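Local atomic coordinates of oxidoreductase (Corynebacterium diphtheriae, PDB entry 3K1Y), a protein that probably works as an FMN-binding oxidoreductase of the NADPH-dependent FMN reductase family, built on a flavodoxin-like parallel sheet flanked by helices. Residues A[123-128]-A[134-139]; A[89-94]-A[138-143]; A[64-67]-A[71-74]. One frame throughout, in Å; residues are numbered along the deposited sequence.

Contact 1: A[123-128]-A[134-139]; sequences IAATAG and LVLDYA. With SO4 (sulfate ion), chain H.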
loop_
_atom_site.group_PDB
_atom_site.type_symbol
_atom_site.label_atom_id
_atom_site.label_comp_id
_atom_site.label_asym_id
_atom_site.label_seq_id
_atom_site.Cartn_x
_atom_site.Cartn_y
_atom_site.Cartn_z
ATOM N N ILE A 123 9.660 1.894 13.137
ATOM C CA ILE A 123 10.075 1.578 11.777
ATOM C C ILE A 123 10.757 2.810 11.170
ATOM O O ILE A 123 10.328 3.947 11.388
ATOM C CB ILE A 123 8.875 1.118 10.919
ATOM C CG1 ILE A 123 7.742 2.136 10.996
ATOM C CG2 ILE A 123 8.383 -0.253 11.416
ATOM C CD1 ILE A 123 6.581 1.798 10.090
ATOM N N ALA A 124 11.841 2.590 10.440
ATOM C CA ALA A 124 12.570 3.694 9.845
ATOM C C ALA A 124 13.218 3.379 8.492
ATOM O O ALA A 124 13.605 2.238 8.208
ATOM C CB ALA A 124 13.629 4.196 10.832
ATOM N N ALA A 125 13.337 4.410 7.663
ATOM C CA ALA A 125 13.941 4.279 6.346
ATOM C C ALA A 125 14.686 5.561 6.004
ATOM O O ALA A 125 14.527 6.586 6.667
ATOM C CB ALA A 125 12.876 4.016 5.310
ATOM N N THR A 126 15.506 5.501 4.967
ATOM C CA THR A 126 16.251 6.670 4.547
ATOM C C THR A 126 16.469 6.683 3.043
ATOM O O THR A 126 16.360 5.656 2.377
ATOM C CB THR A 126 17.631 6.736 5.231
ATOM O OG1 THR A 126 18.331 7.894 4.761
ATOM C CG2 THR A 126 18.461 5.493 4.904
ATOM N N ALA A 127 16.783 7.863 2.527
ATOM C CA ALA A 127 17.061 8.074 1.110
ATOM C C ALA A 127 17.518 9.523 0.981
ATOM O O ALA A 127 17.684 10.215 1.992
ATOM C CB ALA A 127 15.811 7.828 0.273
ATOM N N GLY A 128 17.726 9.982 -0.248
ATOM C CA GLY A 128 18.164 11.353 -0.454
ATOM C C GLY A 128 17.026 12.327 -0.205
ATOM O O GLY A 128 17.134 13.252 0.609
ATOM N N LEU A 134 6.448 7.435 2.176
ATOM C CA LEU A 134 5.325 6.540 2.483
ATOM C C LEU A 134 5.721 5.062 2.420
ATOM O O LEU A 134 4.865 4.175 2.494
ATOM C CB LEU A 134 4.126 6.801 1.552
ATOM C CG LEU A 134 3.411 8.162 1.623
ATOM C CD1 LEU A 134 2.231 8.163 0.672
ATOM C CD2 LEU A 134 2.932 8.444 3.029
ATOM N N VAL A 135 7.013 4.791 2.277
ATOM C CA VAL A 135 7.471 3.409 2.260
ATOM C C VAL A 135 7.261 2.857 3.667
ATOM O O VAL A 135 7.184 1.651 3.869
ATOM C CB VAL A 135 8.967 3.291 1.904
ATOM C CG1 VAL A 135 9.818 3.964 2.977
ATOM C CG2 VAL A 135 9.342 1.831 1.772
ATOM N N LEU A 136 7.171 3.753 4.643
ATOM C CA LEU A 136 6.944 3.336 6.020
ATOM C C LEU A 136 5.542 2.763 6.216
ATOM O O LEU A 136 5.384 1.610 6.622
ATOM C CB LEU A 136 7.143 4.509 6.980
ATOM C CG LEU A 136 8.571 5.032 7.164
ATOM C CD1 LEU A 136 8.584 6.121 8.234
ATOM C CD2 LEU A 136 9.492 3.886 7.568
ATOM N N ASP A 137 4.525 3.563 5.908
ATOM C CA ASP A 137 3.141 3.136 6.102
ATOM C C ASP A 137 2.536 2.146 5.128
ATOM O O ASP A 137 1.463 1.609 5.395
ATOM C CB ASP A 137 2.224 4.350 6.189
ATOM C CG ASP A 137 2.427 5.119 7.462
ATOM O OD1 ASP A 137 2.786 4.477 8.471
ATOM O OD2 ASP A 137 2.221 6.354 7.461
ATOM N N TYR A 138 3.215 1.889 4.016
ATOM C CA TYR A 138 2.694 0.963 3.022
ATOM C C TYR A 138 3.529 -0.286 2.793
ATOM O O TYR A 138 3.082 -1.206 2.109
ATOM C CB TYR A 138 2.491 1.704 1.699
ATOM C CG TYR A 138 1.342 2.673 1.752
ATOM C CD1 TYR A 138 0.036 2.219 1.875
ATOM C CD2 TYR A 138 1.562 4.044 1.730
ATOM C CE1 TYR A 138 -1.027 3.104 1.984
ATOM C CE2 TYR A 138 0.500 4.944 1.836
ATOM C CZ TYR A 138 -0.788 4.462 1.967
ATOM O OH TYR A 138 -1.837 5.334 2.112
ATOM N N ALA A 139 4.740 -0.321 3.353
ATOM C CA ALA A 139 5.614 -1.480 3.205
ATOM C C ALA A 139 6.128 -2.018 4.545
ATOM O O ALA A 139 5.935 -3.196 4.840
ATOM C CB ALA A 139 6.787 -1.148 2.279
HETATM S S SO4 H . 15.450 9.363 -3.862
HETATM O O1 SO4 H . 15.084 7.996 -3.654
HETATM O O2 SO4 H . 14.449 10.260 -3.590
HETATM O O3 SO4 H . 16.504 9.776 -3.088
HETATM O O4 SO4 H . 15.754 9.498 -5.209
#
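Leu-136, near the start of helix 135-146, lays its CD2 methyl across the backbone of strand 120-127, 3.8 Å from Ala-124 CA and 3.9 Å from Ala-125 N. Its CG stands anti to its own carbonyl carbon (chi1 -69°), and CD2, the branch that does not continue the extended chain, turns to the strand. The same CD2 also meets the methyl of Ala-125, with Ala-125 CB at 4.1 Å from Leu-136 CD2. Ile-123 answers from the strand. Its CG1 lies between the backbone N and the carbonyl carbon (chi1 53°), and CD1 extends alongside the helix to end 3.7 Å from Leu-136 O and 4.2 Å from Leu-136 CB. This places a methyl against a peptide carbonyl as well as against the leucine stem. Ala-125 turns its CB to the helix and touches a second residue there, Val-135, whose CG1 is 3.8 Å from Ala-125 CB. Ala-124 turns its CB away, so Leu-136 CD2 meets its main chain; no hydrogen bond crosses the contact. Where the strand ends, Gly-128 N makes a weak hydrogen bond to O3 of a sulfate ion, 3.1 Å away; the ion is probably from the crystallisation liquor and is also bound by Ser-129 OG. The axes of 123-127 and 135-139 approach to 8.7 Å at 127°, an oblique crossing within the beta-alpha-beta unit of 120-127, 135-146 and 150-159. Ala-125 and Val-135 both reach Phe-157 of strand 150-159, Ile-123 also leans on Leu-140 and Leu-144 farther along the helix, and on the other side of the sheet Ala-124 meets Ile-34 of helix 26-44.

Contact 2: A[89-94]-A[138-143]; sequences LVVATP and YALRPL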
loop_
_atom_site.group_PDB
_atom_site.type_symbol
_atom_site.label_atom_id
_atom_site.label_comp_id
_atom_site.label_asym_id
_atom_site.label_seq_id
_atom_site.Cartn_x
_atom_site.Cartn_y
_atom_site.Cartn_z
ATOM N N LEU A 89 12.571 -2.762 19.660
ATOM C CA LEU A 89 13.234 -3.055 18.405
ATOM C C LEU A 89 13.185 -1.869 17.476
ATOM O O LEU A 89 12.217 -1.115 17.472
ATOM C CB LEU A 89 12.565 -4.249 17.721
ATOM C CG LEU A 89 12.854 -4.398 16.225
ATOM C CD1 LEU A 89 14.249 -4.957 16.055
ATOM C CD2 LEU A 89 11.811 -5.306 15.570
ATOM N N VAL A 90 14.240 -1.721 16.687
ATOM C CA VAL A 90 14.342 -0.652 15.710
ATOM C C VAL A 90 14.803 -1.285 14.401
ATOM O O VAL A 90 15.742 -2.085 14.388
ATOM C CB VAL A 90 15.368 0.409 16.143
ATOM C CG1 VAL A 90 15.579 1.426 15.017
ATOM C CG2 VAL A 90 14.879 1.097 17.400
ATOM N N VAL A 91 14.127 -0.939 13.310
ATOM C CA VAL A 91 14.465 -1.461 11.996
ATOM C C VAL A 91 14.658 -0.295 11.042
ATOM O O VAL A 91 13.821 0.606 10.965
ATOM C CB VAL A 91 13.358 -2.414 11.433
ATOM C CG1 VAL A 91 13.240 -3.647 12.311
ATOM C CG2 VAL A 91 12.007 -1.687 11.340
ATOM N N ALA A 92 15.775 -0.307 10.328
ATOM C CA ALA A 92 16.083 0.763 9.394
ATOM C C ALA A 92 16.459 0.145 8.067
ATOM O O ALA A 92 17.194 -0.839 8.017
ATOM C CB ALA A 92 17.234 1.607 9.919
ATOM N N THR A 93 15.950 0.726 6.989
ATOM C CA THR A 93 16.246 0.206 5.671
ATOM C C THR A 93 16.435 1.287 4.630
ATOM O O THR A 93 15.767 2.318 4.656
ATOM C CB THR A 93 15.108 -0.718 5.147
ATOM O OG1 THR A 93 15.477 -1.258 3.871
ATOM C CG2 THR A 93 13.810 0.079 4.963
ATOM N N PRO A 94 17.403 1.090 3.732
ATOM C CA PRO A 94 17.591 2.092 2.687
ATOM C C PRO A 94 16.396 1.806 1.766
ATOM O O PRO A 94 15.658 0.843 1.986
ATOM C CB PRO A 94 18.932 1.701 2.061
ATOM C CG PRO A 94 19.054 0.240 2.377
ATOM C CD PRO A 94 18.535 0.151 3.778
ATOM N N TYR A 138 3.215 1.889 4.016
ATOM C CA TYR A 138 2.694 0.963 3.022
ATOM C C TYR A 138 3.529 -0.286 2.793
ATOM O O TYR A 138 3.082 -1.206 2.109
ATOM C CB TYR A 138 2.491 1.704 1.699
ATOM C CG TYR A 138 1.342 2.673 1.752
ATOM C CD1 TYR A 138 0.036 2.219 1.875
ATOM C CD2 TYR A 138 1.562 4.044 1.730
ATOM C CE1 TYR A 138 -1.027 3.104 1.984
ATOM C CE2 TYR A 138 0.500 4.944 1.836
ATOM C CZ TYR A 138 -0.788 4.462 1.967
ATOM O OH TYR A 138 -1.837 5.334 2.112
ATOM N N ALA A 139 4.740 -0.321 3.353
ATOM C CA ALA A 139 5.614 -1.480 3.205
ATOM C C ALA A 139 6.128 -2.018 4.545
ATOM O O ALA A 139 5.935 -3.196 4.840
ATOM C CB ALA A 139 6.787 -1.148 2.279
ATOM N N LEU A 140 6.772 -1.179 5.359
ATOM C CA LEU A 140 7.293 -1.650 6.653
ATOM C C LEU A 140 6.236 -1.888 7.712
ATOM O O LEU A 140 6.286 -2.881 8.449
ATOM C CB LEU A 140 8.326 -0.687 7.230
ATOM C CG LEU A 140 9.707 -0.754 6.584
ATOM C CD1 LEU A 140 9.698 0.090 5.320
ATOM C CD2 LEU A 140 10.753 -0.249 7.564
ATOM N N ARG A 141 5.283 -0.974 7.799
ATOM C CA ARG A 141 4.224 -1.094 8.783
ATOM C C ARG A 141 3.436 -2.386 8.540
ATOM O O ARG A 141 3.320 -3.233 9.424
ATOM C CB ARG A 141 3.321 0.143 8.701
ATOM C CG ARG A 141 2.310 0.255 9.824
ATOM C CD ARG A 141 2.131 1.701 10.256
ATOM N NE ARG A 141 2.129 1.750 11.712
ATOM C CZ ARG A 141 2.819 2.614 12.441
ATOM N NH1 ARG A 141 3.580 3.533 11.859
ATOM N NH2 ARG A 141 2.769 2.529 13.761
ATOM N N PRO A 142 2.905 -2.568 7.330
ATOM C CA PRO A 142 2.148 -3.803 7.086
ATOM C C PRO A 142 2.955 -5.060 7.431
ATOM O O PRO A 142 2.403 -6.038 7.930
ATOM C CB PRO A 142 1.821 -3.726 5.598
ATOM C CG PRO A 142 1.760 -2.218 5.346
ATOM C CD PRO A 142 2.965 -1.730 6.121
ATOM N N LEU A 143 4.261 -5.023 7.167
ATOM C CA LEU A 143 5.131 -6.163 7.447
ATOM C C LEU A 143 5.243 -6.439 8.944
ATOM O O LEU A 143 5.104 -7.582 9.379
ATOM C CB LEU A 143 6.530 -5.931 6.866
ATOM C CG LEU A 143 7.538 -7.061 7.130
ATOM C CD1 LEU A 143 7.054 -8.347 6.488
ATOM C CD2 LEU A 143 8.916 -6.681 6.579
#
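Thr-93 OG1 is gripped twice: it donates to Pro-94 O at 2.8 Å and is also hydrogen-bonded by Thr-101 N from the following loop. In this flavodoxin-like alpha/beta fold, Thr-93 lies on the central strand 88-94, and helix 135-146 packs over the sheet with Leu-140 as its contact residue. The bond to Pro-94 lies in the carbonyl plane, on a lone pair, with a C=O...donor angle of 138°. With OG1 anti to the backbone N (chi1 -177°), the hydroxyl is spent on Pro-94 and the loop, while the methyl CG2 is left to face the helix. The contact itself is wholly apolar. Thr-93 and Leu-140 meet at a slant, and both leucine methyls take part: Leu-140 CD1 lies 4.1 Å from Thr-93 CG2. Val-91, two residues back on the same face of the strand, is the second neighbour. Phe-104 of helix 102-110 touches Val-91, Thr-93 and Leu-140 alike and so helps to bury the cluster, while Ile-123 and Ala-125 of the adjoining strand pack on Val-91 and Thr-93. Leu-140 CD2 sits between two methyls, at 4.0 Å from Thr-93 CG2 and 4.2 Å from Val-91 CG2.

Contact 3: A[64-67]-A[71-74]; sequences MTAM and VHTT. With SO4 (sulfate ion), chain J.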
loop_
_atom_site.group_PDB
_atom_site.type_symbol
_atom_site.label_atom_id
_atom_site.label_comp_id
_atom_site.label_asym_id
_atom_site.label_seq_id
_atom_site.Cartn_x
_atom_site.Cartn_y
_atom_site.Cartn_z
HETATM N N MSE A 64 21.866 -16.142 3.597
HETATM C CA MSE A 64 21.644 -16.940 2.411
HETATM C C MSE A 64 22.054 -18.402 2.556
HETATM O O MSE A 64 22.147 -19.131 1.570
HETATM C CB MSE A 64 22.283 -16.257 1.197
HETATM C CG MSE A 64 21.321 -15.220 0.572
HETATM SE SE MSE A 64 22.008 -13.993 -0.574
HETATM C CE MSE A 64 22.006 -12.540 0.429
ATOM N N THR A 65 22.303 -18.822 3.797
ATOM C CA THR A 65 22.607 -20.223 4.095
ATOM C C THR A 65 21.294 -20.736 4.665
ATOM O O THR A 65 20.945 -21.904 4.505
ATOM C CB THR A 65 23.718 -20.407 5.147
ATOM O OG1 THR A 65 24.993 -20.366 4.500
ATOM C CG2 THR A 65 23.588 -21.759 5.846
ATOM N N ALA A 66 20.566 -19.841 5.329
ATOM C CA ALA A 66 19.268 -20.179 5.888
ATOM C C ALA A 66 18.253 -20.185 4.735
ATOM O O ALA A 66 17.087 -20.540 4.918
ATOM C CB ALA A 66 18.867 -19.161 6.940
HETATM N N MSE A 67 18.705 -19.779 3.549
HETATM C CA MSE A 67 17.850 -19.758 2.364
HETATM C C MSE A 67 17.943 -21.103 1.654
HETATM O O MSE A 67 16.938 -21.769 1.416
HETATM C CB MSE A 67 18.289 -18.654 1.396
HETATM C CG MSE A 67 17.745 -17.271 1.715
HETATM SE SE MSE A 67 15.812 -17.188 1.610
HETATM C CE MSE A 67 15.624 -17.259 -0.313
ATOM N N VAL A 71 18.575 -24.460 8.359
ATOM C CA VAL A 71 19.230 -24.221 9.644
ATOM C C VAL A 71 20.056 -22.937 9.710
ATOM O O VAL A 71 20.600 -22.466 8.708
ATOM C CB VAL A 71 20.100 -25.433 10.068
ATOM C CG1 VAL A 71 20.784 -25.154 11.401
ATOM C CG2 VAL A 71 19.224 -26.675 10.188
ATOM N N HIS A 72 20.128 -22.381 10.916
ATOM C CA HIS A 72 20.840 -21.141 11.174
ATOM C C HIS A 72 22.230 -21.362 11.758
ATOM O O HIS A 72 22.487 -22.371 12.405
ATOM C CB HIS A 72 20.026 -20.277 12.143
ATOM C CG HIS A 72 18.575 -20.151 11.780
ATOM N ND1 HIS A 72 18.140 -19.977 10.482
ATOM C CD2 HIS A 72 17.463 -20.128 12.554
ATOM C CE1 HIS A 72 16.824 -19.850 10.473
ATOM N NE2 HIS A 72 16.389 -19.937 11.717
ATOM N N THR A 73 23.129 -20.415 11.519
ATOM C CA THR A 73 24.484 -20.503 12.060
ATOM C C THR A 73 24.397 -20.155 13.544
ATOM O O THR A 73 23.395 -19.600 13.991
ATOM C CB THR A 73 25.436 -19.471 11.416
ATOM O OG1 THR A 73 24.898 -18.154 11.589
ATOM C CG2 THR A 73 25.632 -19.756 9.947
ATOM N N THR A 74 25.440 -20.474 14.302
ATOM C CA THR A 74 25.446 -20.139 15.717
ATOM C C THR A 74 25.178 -18.646 15.829
ATOM O O THR A 74 24.409 -18.203 16.683
ATOM C CB THR A 74 26.809 -20.455 16.375
ATOM O OG1 THR A 74 26.919 -21.865 16.580
ATOM C CG2 THR A 74 26.937 -19.756 17.717
HETATM S S SO4 J . 28.559 -22.228 12.748
HETATM O O1 SO4 J . 27.186 -22.386 13.097
HETATM O O2 SO4 J . 29.085 -20.984 13.208
HETATM O O3 SO4 J . 29.277 -23.261 13.466
HETATM O O4 SO4 J . 28.673 -22.248 11.321
#
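Ala-66 sets its methyl against the edge of the His-72 imidazole, in the plane of the ring, with Ala-66 CB 3.7 Å from His-72 ND1 and 4.1 Å from His-72 CE1. The CB of His-72 starts away from residues 64-67, but CG lies beside the backbone N (chi1 -48°) and the ring swings back to the alanine. A second set of van der Waals contacts gathers on the carbonyl of Val-71. Its O is 3.9 Å from Ala-66 CA and 4.2 Å from Thr-65 CG2, so carbon atoms, not N-H groups, face this oxygen from the two residues. Ala-66 is also backed by Ile-110 of helix 102-110. The setting is the loop between the short helix 60-63 and helix 74-85, part of the connection from strand 49-55 to strand 88-94 in the flavodoxin-like fold, and Thr-73 is the N-cap of the second helix. Hydrogen bonds fix the two ends of this loop. Thr-73 OG1 caps Leu-76 N and is bonded to Asp-62 OD2 as well, tying the start of helix 74-85 back to helix 60-63; Thr-65 OG1 pairs with Pro-61 O. A sulfate ion sits at the helix start, where Thr-74 N donates to its O1 at 2.9 Å with an N-H...O angle of 157°. The positive end of the helix dipole probably favours the ion, which is likely a guest from the crystallisation liquor. Thr-73 CA approaches the same O1 to 3.5 Å. Met-64, a poorly ordered selenomethionine, packs on Met-64 of the fourth subunit.

Contacts 1 and 2 form one continuous core patch, their centres 7 Å apart: helix 135-146 serves both, and strands 120-127 and 88-94 lie side by side in the sheet. Two probable hydrogen bonds join them, Leu-136 O to Arg-141 N at 2.8 Å within the helix and Ala-124 N to Val-91 O at 2.9 Å between the strands. Contact 3 stands apart at the periphery, its nearest atoms about 13 Å from contact 2 and about 17 Å from contact 1. No flavin is among the groups at these contacts; flavodoxin-like proteins generally hold theirs at the C-terminal ends of the strands, the end where contact 1 meets its sulfate.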